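Local coordinates for protein A-adding tRNA nucleotidyltransferase (PDB 4WBY) that adds the terminal adenosine to tRNAs ending in CC, using ATP and magnesium, and so completes the CCA end of tRNA, at residues A58-L61 / A62-H65; L131-Y134 / G135-I138; L354-E357 / K358-V362; V256-A260 / L261-E265. All blocks are in the same frame, centred on the assembly; numbering follows the deposited sequence.

Interaction 1: residues A58-L61 / A62-H65; sequences AKEL and ARRH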
loop_
_atom_site.group_PDB
_atom_site.type_symbol
_atom_site.label_atom_id
_atom_site.label_comp_id
_atom_site.label_asym_id
_atom_site.label_seq_id
_atom_site.Cartn_x
_atom_site.Cartn_y
_atom_site.Cartn_z
ATOM N N ALA A 58 -5.959 28.478 0.638
ATOM C CA ALA A 58 -6.641 27.484 -0.189
ATOM C C ALA A 58 -7.959 28.021 -0.727
ATOM O O ALA A 58 -8.300 27.793 -1.890
ATOM C CB ALA A 58 -6.892 26.203 0.608
ATOM N N LYS A 59 -8.713 28.712 0.122
ATOM C CA LYS A 59 -10.011 29.225 -0.301
ATOM C C LYS A 59 -9.850 30.258 -1.420
ATOM O O LYS A 59 -10.667 30.324 -2.337
ATOM C CB LYS A 59 -10.770 29.824 0.891
ATOM C CG LYS A 59 -11.338 28.764 1.832
ATOM C CD LYS A 59 -11.875 29.363 3.121
ATOM C CE LYS A 59 -13.023 30.315 2.885
ATOM N NZ LYS A 59 -13.567 30.792 4.191
ATOM N N GLU A 60 -8.790 31.059 -1.352
ATOM C CA GLU A 60 -8.562 32.058 -2.390
ATOM C C GLU A 60 -8.120 31.411 -3.702
ATOM O O GLU A 60 -8.580 31.796 -4.777
ATOM C CB GLU A 60 -7.536 33.089 -1.925
ATOM C CG GLU A 60 -7.139 34.110 -2.994
ATOM C CD GLU A 60 -8.302 34.981 -3.467
ATOM O OE1 GLU A 60 -9.331 35.066 -2.762
ATOM O OE2 GLU A 60 -8.182 35.588 -4.551
ATOM N N LEU A 61 -7.216 30.437 -3.621
ATOM C CA LEU A 61 -6.831 29.692 -4.810
ATOM C C LEU A 61 -8.057 29.030 -5.448
ATOM O O LEU A 61 -8.241 29.069 -6.672
ATOM C CB LEU A 61 -5.767 28.639 -4.467
ATOM C CG LEU A 61 -5.237 27.811 -5.642
ATOM C CD1 LEU A 61 -4.426 28.678 -6.614
ATOM C CD2 LEU A 61 -4.414 26.605 -5.159
ATOM N N ALA A 62 -8.903 28.438 -4.615
ATOM C CA ALA A 62 -10.102 27.764 -5.106
ATOM C C ALA A 62 -11.061 28.737 -5.790
ATOM O O ALA A 62 -11.641 28.416 -6.825
ATOM C CB ALA A 62 -10.801 27.054 -3.972
ATOM N N ARG A 63 -11.232 29.916 -5.198
ATOM C CA ARG A 63 -12.089 30.946 -5.775
ATOM C C ARG A 63 -11.599 31.339 -7.173
ATOM O O ARG A 63 -12.385 31.449 -8.128
ATOM C CB ARG A 63 -12.124 32.174 -4.862
ATOM C CG ARG A 63 -13.040 33.277 -5.354
ATOM C CD ARG A 63 -12.845 34.578 -4.571
ATOM N NE ARG A 63 -11.567 35.215 -4.877
ATOM C CZ ARG A 63 -11.348 35.964 -5.951
ATOM N NH1 ARG A 63 -12.327 36.175 -6.816
ATOM N NH2 ARG A 63 -10.155 36.507 -6.159
ATOM N N ARG A 64 -10.292 31.537 -7.298
ATOM C CA ARG A 64 -9.739 31.945 -8.579
ATOM C C ARG A 64 -9.909 30.873 -9.647
ATOM O O ARG A 64 -10.071 31.193 -10.828
ATOM C CB ARG A 64 -8.269 32.310 -8.427
ATOM C CG ARG A 64 -8.075 33.508 -7.533
ATOM C CD ARG A 64 -6.626 33.930 -7.463
ATOM N NE ARG A 64 -6.448 34.970 -6.458
ATOM C CZ ARG A 64 -5.336 35.678 -6.295
ATOM N NH1 ARG A 64 -4.291 35.476 -7.084
ATOM N NH2 ARG A 64 -5.274 36.598 -5.347
ATOM N N HIS A 65 -9.891 29.605 -9.235
ATOM C CA HIS A 65 -10.031 28.506 -10.189
ATOM C C HIS A 65 -11.458 27.975 -10.317
ATOM O O HIS A 65 -11.714 27.074 -11.114
ATOM C CB HIS A 65 -9.068 27.380 -9.817
ATOM C CG HIS A 65 -7.654 27.696 -10.172
ATOM N ND1 HIS A 65 -7.093 27.326 -11.375
ATOM C CD2 HIS A 65 -6.702 28.406 -9.514
ATOM C CE1 HIS A 65 -5.847 27.763 -11.429
ATOM N NE2 HIS A 65 -5.590 28.428 -10.316
#

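Interaction 2: residues L131-Y134 / G135-I138; sequences LEDY and GTLI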
loop_
_atom_site.group_PDB
_atom_site.type_symbol
_atom_site.label_atom_id
_atom_site.label_comp_id
_atom_site.label_asym_id
_atom_site.label_seq_id
_atom_site.Cartn_x
_atom_site.Cartn_y
_atom_site.Cartn_z
ATOM N N LEU A 131 8.316 33.802 -3.580
ATOM C CA LEU A 131 8.766 34.634 -4.685
ATOM C C LEU A 131 10.274 34.806 -4.740
ATOM O O LEU A 131 10.844 34.864 -5.821
ATOM C CB LEU A 131 8.116 36.022 -4.624
ATOM C CG LEU A 131 6.596 36.074 -4.792
ATOM C CD1 LEU A 131 6.121 37.517 -4.758
ATOM C CD2 LEU A 131 6.156 35.399 -6.092
ATOM N N GLU A 132 10.926 34.881 -3.583
ATOM C CA GLU A 132 12.328 35.299 -3.587
ATOM C C GLU A 132 13.310 34.134 -3.679
ATOM O O GLU A 132 14.491 34.343 -3.959
ATOM C CB GLU A 132 12.635 36.142 -2.349
ATOM C CG GLU A 132 13.114 35.364 -1.145
ATOM C CD GLU A 132 11.996 34.667 -0.400
ATOM O OE1 GLU A 132 10.809 34.889 -0.740
ATOM O OE2 GLU A 132 12.313 33.891 0.531
ATOM N N ASP A 133 12.833 32.911 -3.461
ATOM C CA ASP A 133 13.720 31.745 -3.486
ATOM C C ASP A 133 13.017 30.537 -4.104
ATOM O O ASP A 133 13.196 29.405 -3.675
ATOM C CB ASP A 133 14.220 31.405 -2.077
ATOM C CG ASP A 133 13.118 30.883 -1.173
ATOM O OD1 ASP A 133 11.930 31.149 -1.459
ATOM O OD2 ASP A 133 13.444 30.184 -0.187
ATOM N N TYR A 134 12.238 30.795 -5.139
ATOM C CA TYR A 134 11.414 29.767 -5.758
ATOM C C TYR A 134 12.221 28.555 -6.203
ATOM O O TYR A 134 13.233 28.688 -6.904
ATOM C CB TYR A 134 10.675 30.356 -6.950
ATOM C CG TYR A 134 9.698 29.413 -7.595
ATOM C CD1 TYR A 134 10.075 28.626 -8.675
ATOM C CD2 TYR A 134 8.391 29.306 -7.124
ATOM C CE1 TYR A 134 9.175 27.764 -9.280
ATOM C CE2 TYR A 134 7.484 28.457 -7.720
ATOM C CZ TYR A 134 7.878 27.691 -8.800
ATOM O OH TYR A 134 6.974 26.854 -9.398
ATOM N N GLY A 135 11.761 27.372 -5.794
ATOM C CA GLY A 135 12.400 26.120 -6.159
ATOM C C GLY A 135 13.519 25.678 -5.222
ATOM O O GLY A 135 14.103 24.622 -5.429
ATOM N N THR A 136 13.811 26.461 -4.183
ATOM C CA THR A 136 14.849 26.079 -3.224
ATOM C C THR A 136 14.461 24.812 -2.466
ATOM O O THR A 136 13.362 24.716 -1.916
ATOM C CB THR A 136 15.129 27.205 -2.217
ATOM O OG1 THR A 136 15.601 28.355 -2.923
ATOM C CG2 THR A 136 16.167 26.785 -1.201
ATOM N N LEU A 137 15.377 23.843 -2.441
ATOM C CA LEU A 137 15.192 22.634 -1.655
ATOM C C LEU A 137 15.606 22.926 -0.225
ATOM O O LEU A 137 16.763 23.251 0.044
ATOM C CB LEU A 137 15.998 21.469 -2.225
ATOM C CG LEU A 137 15.891 20.138 -1.473
ATOM C CD1 LEU A 137 14.488 19.561 -1.548
ATOM C CD2 LEU A 137 16.894 19.163 -2.059
ATOM N N ILE A 138 14.640 22.844 0.680
ATOM C CA ILE A 138 14.866 23.091 2.095
ATOM C C ILE A 138 15.066 21.746 2.765
ATOM O O ILE A 138 14.153 20.927 2.840
ATOM C CB ILE A 138 13.692 23.857 2.719
ATOM C CG1 ILE A 138 13.530 25.210 2.011
ATOM C CG2 ILE A 138 13.899 24.042 4.215
ATOM C CD1 ILE A 138 12.221 25.875 2.281
#

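Interaction 3: residues L354-E357 / K358-V362; sequences LYLE and KLRKV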
loop_
_atom_site.group_PDB
_atom_site.type_symbol
_atom_site.label_atom_id
_atom_site.label_comp_id
_atom_site.label_asym_id
_atom_site.label_seq_id
_atom_site.Cartn_x
_atom_site.Cartn_y
_atom_site.Cartn_z
ATOM N N LEU A 354 -4.421 -24.392 -17.307
ATOM C CA LEU A 354 -5.238 -24.880 -18.414
ATOM C C LEU A 354 -6.640 -24.290 -18.351
ATOM O O LEU A 354 -7.196 -23.879 -19.371
ATOM C CB LEU A 354 -5.307 -26.407 -18.407
ATOM C CG LEU A 354 -6.125 -27.026 -19.543
ATOM C CD1 LEU A 354 -5.474 -26.739 -20.892
ATOM C CD2 LEU A 354 -6.302 -28.526 -19.337
ATOM N N TYR A 355 -7.216 -24.252 -17.154
ATOM C CA TYR A 355 -8.528 -23.648 -16.986
ATOM C C TYR A 355 -8.510 -22.188 -17.416
ATOM O O TYR A 355 -9.389 -21.739 -18.147
ATOM C CB TYR A 355 -9.002 -23.747 -15.541
ATOM C CG TYR A 355 -10.281 -22.976 -15.314
ATOM C CD1 TYR A 355 -11.501 -23.494 -15.717
ATOM C CD2 TYR A 355 -10.264 -21.721 -14.719
ATOM C CE1 TYR A 355 -12.669 -22.792 -15.529
ATOM C CE2 TYR A 355 -11.433 -21.007 -14.526
ATOM C CZ TYR A 355 -12.632 -21.553 -14.932
ATOM O OH TYR A 355 -13.803 -20.859 -14.747
ATOM N N LEU A 356 -7.501 -21.454 -16.957
ATOM C CA LEU A 356 -7.416 -20.019 -17.208
ATOM C C LEU A 356 -7.122 -19.696 -18.664
ATOM O O LEU A 356 -7.671 -18.743 -19.218
ATOM C CB LEU A 356 -6.345 -19.385 -16.315
ATOM C CG LEU A 356 -6.730 -19.176 -14.853
ATOM C CD1 LEU A 356 -5.538 -18.669 -14.060
ATOM C CD2 LEU A 356 -7.894 -18.202 -14.749
ATOM N N GLU A 357 -6.260 -20.495 -19.282
ATOM C CA GLU A 357 -5.810 -20.209 -20.637
ATOM C C GLU A 357 -6.708 -20.816 -21.714
ATOM O O GLU A 357 -6.830 -20.255 -22.799
ATOM C CB GLU A 357 -4.372 -20.699 -20.827
ATOM C CG GLU A 357 -3.345 -19.929 -20.004
ATOM C CD GLU A 357 -1.931 -20.437 -20.215
ATOM O OE1 GLU A 357 -1.772 -21.631 -20.546
ATOM O OE2 GLU A 357 -0.979 -19.643 -20.053
ATOM N N LYS A 358 -7.343 -21.948 -21.419
ATOM C CA LYS A 358 -8.091 -22.681 -22.443
ATOM C C LYS A 358 -9.545 -23.004 -22.081
ATOM O O LYS A 358 -10.465 -22.659 -22.825
ATOM C CB LYS A 358 -7.370 -23.991 -22.778
ATOM C CG LYS A 358 -5.958 -23.822 -23.322
ATOM C CD LYS A 358 -5.958 -23.149 -24.683
ATOM C CE LYS A 358 -4.548 -23.051 -25.242
ATOM N NZ LYS A 358 -4.521 -22.371 -26.567
ATOM N N LEU A 359 -9.748 -23.675 -20.950
ATOM C CA LEU A 359 -11.044 -24.277 -20.639
ATOM C C LEU A 359 -12.178 -23.266 -20.462
ATOM O O LEU A 359 -13.293 -23.486 -20.942
ATOM C CB LEU A 359 -10.932 -25.143 -19.382
ATOM C CG LEU A 359 -9.882 -26.255 -19.428
ATOM C CD1 LEU A 359 -10.003 -27.148 -18.200
ATOM C CD2 LEU A 359 -10.009 -27.068 -20.705
ATOM N N ARG A 360 -11.898 -22.162 -19.777
ATOM C CA ARG A 360 -12.930 -21.168 -19.498
ATOM C C ARG A 360 -13.322 -20.382 -20.747
ATOM O O ARG A 360 -14.343 -19.693 -20.756
ATOM C CB ARG A 360 -12.462 -20.201 -18.411
ATOM C CG ARG A 360 -11.323 -19.294 -18.840
ATOM C CD ARG A 360 -11.028 -18.254 -17.774
ATOM N NE ARG A 360 -9.891 -17.408 -18.130
ATOM C CZ ARG A 360 -9.699 -16.184 -17.655
ATOM N NH1 ARG A 360 -10.573 -15.657 -16.807
ATOM N NH2 ARG A 360 -8.637 -15.484 -18.030
ATOM N N LYS A 361 -12.513 -20.491 -21.796
ATOM C CA LYS A 361 -12.746 -19.725 -23.018
ATOM C C LYS A 361 -13.628 -20.477 -24.008
ATOM O O LYS A 361 -14.040 -19.919 -25.026
ATOM C CB LYS A 361 -11.418 -19.356 -23.685
ATOM C CG LYS A 361 -10.526 -18.445 -22.850
ATOM C CD LYS A 361 -9.264 -18.064 -23.613
ATOM C CE LYS A 361 -8.287 -17.289 -22.739
ATOM N NZ LYS A 361 -8.865 -16.006 -22.252
ATOM N N VAL A 362 -13.911 -21.742 -23.712
ATOM C CA VAL A 362 -14.767 -22.548 -24.576
ATOM C C VAL A 362 -16.152 -21.920 -24.685
ATOM O O VAL A 362 -16.844 -21.736 -23.683
ATOM C CB VAL A 362 -14.890 -23.997 -24.063
ATOM C CG1 VAL A 362 -15.967 -24.744 -24.828
ATOM C CG2 VAL A 362 -13.555 -24.712 -24.185
#

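Interaction 4: residues V256-A260 / L261-E265; sequences VDWHA and LEFSE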
loop_
_atom_site.group_PDB
_atom_site.type_symbol
_atom_site.label_atom_id
_atom_site.label_comp_id
_atom_site.label_asym_id
_atom_site.label_seq_id
_atom_site.Cartn_x
_atom_site.Cartn_y
_atom_site.Cartn_z
ATOM N N VAL A 256 1.669 -14.619 -8.895
ATOM C CA VAL A 256 1.075 -13.298 -9.045
ATOM C C VAL A 256 1.684 -12.528 -10.215
ATOM O O VAL A 256 0.971 -11.872 -10.982
ATOM C CB VAL A 256 1.235 -12.479 -7.742
ATOM C CG1 VAL A 256 1.084 -10.978 -8.001
ATOM C CG2 VAL A 256 0.247 -12.972 -6.695
ATOM N N ASP A 257 3.003 -12.604 -10.355
ATOM C CA ASP A 257 3.676 -11.912 -11.448
ATOM C C ASP A 257 3.224 -12.491 -12.786
ATOM O O ASP A 257 3.000 -11.755 -13.753
ATOM C CB ASP A 257 5.197 -12.011 -11.304
ATOM C CG ASP A 257 5.740 -11.164 -10.157
ATOM O OD1 ASP A 257 5.007 -10.288 -9.642
ATOM O OD2 ASP A 257 6.908 -11.370 -9.770
ATOM N N TRP A 258 3.073 -13.812 -12.832
ATOM C CA TRP A 258 2.582 -14.474 -14.036
ATOM C C TRP A 258 1.156 -14.031 -14.363
ATOM O O TRP A 258 0.852 -13.673 -15.503
ATOM C CB TRP A 258 2.645 -15.996 -13.871
ATOM C CG TRP A 258 1.924 -16.754 -14.945
ATOM C CD1 TRP A 258 2.415 -17.107 -16.170
ATOM C CD2 TRP A 258 0.579 -17.252 -14.893
ATOM N NE1 TRP A 258 1.459 -17.793 -16.884
ATOM C CE2 TRP A 258 0.323 -17.893 -16.124
ATOM C CE3 TRP A 258 -0.431 -17.220 -13.927
ATOM C CZ2 TRP A 258 -0.900 -18.498 -16.412
ATOM C CZ3 TRP A 258 -1.648 -17.818 -14.216
ATOM C CH2 TRP A 258 -1.873 -18.447 -15.447
ATOM N N HIS A 259 0.285 -14.046 -13.361
ATOM C CA HIS A 259 -1.107 -13.690 -13.590
ATOM C C HIS A 259 -1.241 -12.239 -14.053
ATOM O O HIS A 259 -2.006 -11.942 -14.975
ATOM C CB HIS A 259 -1.945 -13.910 -12.332
ATOM C CG HIS A 259 -3.397 -13.616 -12.535
ATOM N ND1 HIS A 259 -3.977 -12.428 -12.144
ATOM C CD2 HIS A 259 -4.380 -14.339 -13.124
ATOM C CE1 HIS A 259 -5.258 -12.439 -12.468
ATOM N NE2 HIS A 259 -5.527 -13.584 -13.069
ATOM N N ALA A 260 -0.498 -11.338 -13.413
ATOM C CA ALA A 260 -0.586 -9.917 -13.742
ATOM C C ALA A 260 -0.109 -9.652 -15.165
ATOM O O ALA A 260 -0.624 -8.767 -15.849
ATOM C CB ALA A 260 0.217 -9.087 -12.748
ATOM N N LEU A 261 0.871 -10.433 -15.605
ATOM C CA LEU A 261 1.434 -10.289 -16.943
ATOM C C LEU A 261 0.494 -10.852 -18.002
ATOM O O LEU A 261 0.227 -10.211 -19.015
ATOM C CB LEU A 261 2.791 -10.989 -17.022
ATOM C CG LEU A 261 3.529 -10.962 -18.360
ATOM C CD1 LEU A 261 3.877 -9.534 -18.737
ATOM C CD2 LEU A 261 4.781 -11.823 -18.298
ATOM N N GLU A 262 -0.016 -12.054 -17.751
ATOM C CA GLU A 262 -0.787 -12.790 -18.747
ATOM C C GLU A 262 -2.261 -12.399 -18.783
ATOM O O GLU A 262 -2.931 -12.588 -19.800
ATOM C CB GLU A 262 -0.661 -14.294 -18.497
ATOM C CG GLU A 262 0.759 -14.821 -18.622
ATOM C CD GLU A 262 1.300 -14.723 -20.039
ATOM O OE1 GLU A 262 0.505 -14.863 -20.992
ATOM O OE2 GLU A 262 2.519 -14.500 -20.201
ATOM N N PHE A 263 -2.767 -11.859 -17.677
ATOM C CA PHE A 263 -4.170 -11.468 -17.597
ATOM C C PHE A 263 -4.331 -10.074 -16.995
ATOM O O PHE A 263 -4.979 -9.905 -15.967
ATOM C CB PHE A 263 -4.951 -12.499 -16.783
ATOM C CG PHE A 263 -4.820 -13.899 -17.308
ATOM C CD1 PHE A 263 -5.570 -14.314 -18.395
ATOM C CD2 PHE A 263 -3.938 -14.792 -16.730
ATOM C CE1 PHE A 263 -5.448 -15.601 -18.889
ATOM C CE2 PHE A 263 -3.812 -16.082 -17.219
ATOM C CZ PHE A 263 -4.568 -16.485 -18.299
ATOM N N SER A 264 -3.754 -9.077 -17.662
ATOM C CA SER A 264 -3.682 -7.717 -17.128
ATOM C C SER A 264 -5.048 -7.079 -16.863
ATOM O O SER A 264 -5.173 -6.210 -15.998
ATOM C CB SER A 264 -2.881 -6.824 -18.077
ATOM O OG SER A 264 -3.566 -6.642 -19.306
ATOM N N GLU A 265 -6.067 -7.504 -17.602
ATOM C CA GLU A 265 -7.409 -6.956 -17.429
ATOM C C GLU A 265 -8.152 -7.619 -16.271
ATOM O O GLU A 265 -9.285 -7.253 -15.960
ATOM C CB GLU A 265 -8.220 -7.106 -18.720
ATOM C CG GLU A 265 -7.728 -6.242 -19.874
ATOM C CD GLU A 265 -8.486 -6.504 -21.166
ATOM O OE1 GLU A 265 -8.785 -7.682 -21.457
ATOM O OE2 GLU A 265 -8.783 -5.530 -21.890
#

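Interaction 1: residues A58-L61 / A62-H65
Glu60 meets both Arg63 and Arg64, three and four residues further along helix 54-65, and its one carboxylate serves the two guanidinium groups. From CB the chain sets out with CG anti to the backbone N (chi1 175°), beside the carbonyl carbon, where CG lies 3.6 Å from Arg64 NE. A bend at chi2 then swings CD between the two arginines. OE1 takes the NE-H of Arg63 at 3.1 Å, from above the carboxylate plane. OE2 is gripped twice: Arg63 NH2 comes in on its syn side at 2.7 Å, while Arg64 NE approaches on the anti side, also at 2.7 Å. Arg63 thus holds the carboxylate side-on, one nitrogen to each oxygen, with the two planes 39° apart; the Arg64 guanidinium stands almost upright to it, at 85°, and presents its edge to OE2. Glutamate suits this place because its long chain, bent at chi2, carries the carboxylate to both guanidinium groups, and Arg64 NH2 has a further acid in Glu22 of helix 7-22. Beside it, Leu61 CD1 lies 3.7 Å from CD2 of His65, one turn further on, whose NE2 bonds to Glu15. Small Ala58 and Ala62 face strand 77-82. The arrangement is an i to i+3 and i+4 salt-bridge network on the outer side of an amphipathic helix packed on the sheet of the nucleotidyltransferase head domain.

Interaction 2: residues L131-Y134 / G135-I138
The ring of Tyr134 stands beside the backbone that leads into Gly135, whose N lies 3.4 Å from Tyr134 CG, oblique to the ring. Beyond this strip the ring belongs to the N-terminal part of the chain: Arg14 makes a cation-pi contact with it, and the phenol OH bonds to Glu10. The other flat group, the Asp133 carboxylate, turns OD1 to Ser128 OG, while OD2 stays 3.9 Å from Thr136 OG1. The backbone here forms a type II beta turn from Asp133 to Thr136, part of the connection from strand 126-128 to the edge strand 137-138 of the head-domain sheet. Thr136 N closes it on Asp133 O at 3.1 Å. Gly135 suits the third position, since its backbone angles would jam a CB against Tyr134 O. The same Asp133 O also accepts Thr136 OG1 at 2.7 Å, both donors coming from one face of the carbonyl plane. Thr136 can do this because OG1 sits beside its own backbone N (chi1 -62°). A valine here would probably leave Asp133 O with the amide bond alone from this residue and the turn less firmly closed. Asp133 and Thr136 side chains cross at about a right angle, with Asp133 CB 3.5 Å from OG1.

Interaction 3: residues L354-E357 / K358-V362
This is a local contact at the C-terminal end of helix 349-359, where a wider pi-type turn shifts the backbone bonding to i+5 and the chain passes into a type I beta turn from Leu359 to Val362. Leu354 O accepts two amides from opposite faces of its plane, Lys358 N at 2.8 Å and Leu359 N at 3.0 Å, and Tyr355 O takes Arg360 N in the next i+5 bond. The wider turn brings residues five apart together. Leu354 CG meets Leu359 CG at 3.8 Å, their branched side chains packing obliquely, and both touch Asn324 of helix 324-331. Tyr355 is buried against that helix and helix 336-342, and Arg360 CB lies over one face of its ring in a CH-pi contact, 4.0 Å from the centroid and displaced toward the rim. Arginine suits its place by offering both aliphatic and polar parts. With CG between the backbone N and the carbonyl carbon (chi1 68°), its extended chain runs back beside the last turn, where Leu356 CD2 lies over the centre of the guanidinium face, 3.9 Å above the plane. Its NH2 forms a salt bridge with Glu266, past the end of helix 243-262. Arg360 NE donates to Leu356 O at 2.8 Å, in the carbonyl plane and on a lone pair, with an N-H...O angle of 154°.

Interaction 4: residues V256-A260 / L261-E265
Phe263 turns the edge of its ring toward the face of the six-membered ring of Trp258, an offset edge-to-face pair with centroids 5.5 Å apart and planes at 75°. Phe263 CE2 makes the closest approach, 3.5 Å from Trp258 CH2. Toward His259 the phenylalanine is turned differently: the planes stand 33° apart, and CB lies over the imidazole face, 4.2 Å from its centroid, in a CH-pi contact. Trp258 and His259 both leave the helix with CG anti to the backbone N (Trp258 chi1 169°), which carries them along the next turn to where Phe263 arrives. The three form an aromatic cluster at the C-terminal end of helix 243-262, with Phe263 the first residue to abandon helical backbone angles; its N still donates to His259 O at 2.8 Å. Helix 349-359 packs against this group, Leu356 touching both Trp258 and Phe263, while His259 ND1 bonds to Tyr270 OH. Glu262 uses its aliphatic part: CG sits over the five-membered ring of Trp258, 3.8 Å from the centroid, and the chain bends at chi2 beyond it. Replacing Trp258 by an alanine would probably strip the Phe263 edge of its aromatic partner and open a gap beside Leu356. Past the helix, Ser264 makes a CA-H...O contact, 3.5 Å from its CA to Ala260 O, the acceptor of a hydrogen bond from Arg267 NE.

Overall arrangement
From the N terminus, interaction 1 comes first, on helix 54-65 against the head-domain sheet, and interaction 2 follows, turning the chain from strand 126-128 into edge strand 137-138 of that same sheet. Their centres are 22 Å apart, and helix 7-22 touches both. Interaction 4 then ends helix 243-262, and interaction 3 ends helix 349-359, in the helical part of the chain. Each closes only a local turn, all four are in series, and none nests or crosses. Although nearly ninety residues separate 256-265 from 354-362, interactions 3 and 4 touch: Arg360 NH2 lies 3.3 Å from Phe263 CD1, and Glu357 OE2 lies 3.8 Å from Trp258 CZ2, joining the two helix ends.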